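Local coordinates for probable acetyltransferase (Agrobacterium tumefaciens, PDB 2GE3), which probably transfers the acetyl group of acetyl coenzyme A to an acceptor substrate, as a member of the GNAT acetyltransferase family, at residues A[45-48]-A[49-53]. Numbering follows the deposited sequence.
Sequences AVRA and FVLDM
Phe49 meets Ala45 through the backbone, one turn back along helix 43-55. Phe49 N donates to Ala45 O over 3.3 Å, the longest of four successive i to i+4 bonds. The CD1 edge of the Phe49 ring lies near Val46 O, close to the ring plane. Beyond the helix the Phe49 side chain touches Gln60, Asp74 and Arg76 of the neighbouring strands.

Val50 N binds Val46 O at 2.8 Å, the shortest bond of the set. Val50 CG2, on the side of the backbone N, lies 3.5 Å from the same Val46 O. Val46 and Val50 are both buried. Val46 packs on His22 and Val50 on Val18 and Phe21, so this side of the helix faces helix 18-29.

Leu51 N bonds to Arg47 O at 2.9 Å. Here the side chains meet as well: Leu51 CD2 rests 3.6 Å from Arg47 CG, the two chains running side by side in the same direction. Arg47 is extended through chi2 and then bends at chi3 (-34°). Its guanidinium group forms salt bridges to Glu44 through NE and to Glu19 of helix 18-29 through NH1.

Asp52 closes the series, with Asp52 N donating to Ala48 O at 3.0 Å. Asp52 CB lies 3.3 Å from Ala48 O.

The chemistry is that of a regular alpha-helical turn, with all four carbonyls of residues 45-48 engaged. Arg47 combines an aliphatic stem against Leu51 with a charged end shared by two glutamates. The bridge from Arg47 NE to Glu44 stays within helix 43-55, whereas the one from NH1 to Glu19 is consistent with an ionic tie to helix 18-29.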
# COMPACT_ATOMS: atom_id res chain seq x y z
N ALA A 45 -4.68 0.69 -20.66
CA ALA A 45 -4.30 0.32 -19.30
C ALA A 45 -5.55 0.13 -18.44
O ALA A 45 -5.64 -0.80 -17.64
CB ALA A 45 -3.36 1.39 -18.66
N VAL A 46 -6.54 1.02 -18.60
CA VAL A 46 -7.75 0.88 -17.83
C VAL A 46 -8.55 -0.37 -18.28
O VAL A 46 -9.03 -1.15 -17.45
CB VAL A 46 -8.57 2.22 -17.65
CG1 VAL A 46 -7.66 3.36 -17.30
CG2 VAL A 46 -9.36 2.60 -18.93
N ARG A 47 -8.62 -0.61 -19.58
CA ARG A 47 -9.25 -1.82 -20.10
C ARG A 47 -8.65 -3.12 -19.57
O ARG A 47 -9.39 -4.06 -19.29
CB ARG A 47 -9.24 -1.86 -21.66
CG ARG A 47 -10.11 -3.03 -22.22
CD ARG A 47 -10.22 -3.12 -23.73
NE ARG A 47 -10.21 -1.80 -24.33
CZ ARG A 47 -11.30 -1.09 -24.60
NH1 ARG A 47 -12.51 -1.58 -24.36
NH2 ARG A 47 -11.17 0.12 -25.12
N ALA A 48 -7.32 -3.22 -19.52
CA ALA A 48 -6.65 -4.40 -18.96
C ALA A 48 -7.12 -4.64 -17.52
O ALA A 48 -7.45 -5.78 -17.14
CB ALA A 48 -5.09 -4.23 -19.01
N PHE A 49 -7.11 -3.57 -16.73
CA PHE A 49 -7.43 -3.63 -15.33
C PHE A 49 -8.94 -4.00 -15.16
O PHE A 49 -9.28 -4.84 -14.35
CB PHE A 49 -7.03 -2.29 -14.69
CG PHE A 49 -7.85 -1.91 -13.48
CD1 PHE A 49 -8.87 -0.99 -13.57
CD2 PHE A 49 -7.57 -2.46 -12.23
CE1 PHE A 49 -9.63 -0.61 -12.44
CE2 PHE A 49 -8.31 -2.11 -11.08
CZ PHE A 49 -9.35 -1.19 -11.19
N VAL A 50 -9.83 -3.42 -15.96
CA VAL A 50 -11.24 -3.80 -15.88
C VAL A 50 -11.55 -5.21 -16.36
O VAL A 50 -12.32 -5.90 -15.72
CB VAL A 50 -12.18 -2.78 -16.55
CG1 VAL A 50 -13.59 -3.32 -16.56
CG2 VAL A 50 -12.09 -1.47 -15.81
N LEU A 51 -10.93 -5.65 -17.46
CA LEU A 51 -11.03 -7.06 -17.91
C LEU A 51 -10.58 -8.04 -16.84
O LEU A 51 -11.28 -8.98 -16.57
CB LEU A 51 -10.33 -7.31 -19.27
CG LEU A 51 -11.18 -7.14 -20.57
CD1 LEU A 51 -12.52 -6.33 -20.47
CD2 LEU A 51 -10.31 -6.63 -21.73
N ASP A 52 -9.45 -7.77 -16.20
CA ASP A 52 -8.90 -8.59 -15.10
C ASP A 52 -9.81 -8.69 -13.85
O ASP A 52 -9.99 -9.77 -13.26
CB ASP A 52 -7.56 -7.95 -14.68
CG ASP A 52 -6.72 -8.83 -13.76
OD1 ASP A 52 -6.52 -10.04 -14.03
OD2 ASP A 52 -6.19 -8.29 -12.76
N MSE A 53 -10.34 -7.56 -13.42
CA MSE A 53 -11.27 -7.53 -12.32
C MSE A 53 -12.52 -8.40 -12.56
O MSE A 53 -12.90 -9.19 -11.70
CB MSE A 53 -11.68 -6.09 -12.09
CG MSE A 53 -10.47 -5.23 -11.78
SE MSE A 53 -10.22 -5.09 -9.84
CE MSE A 53 -11.31 -3.36 -9.64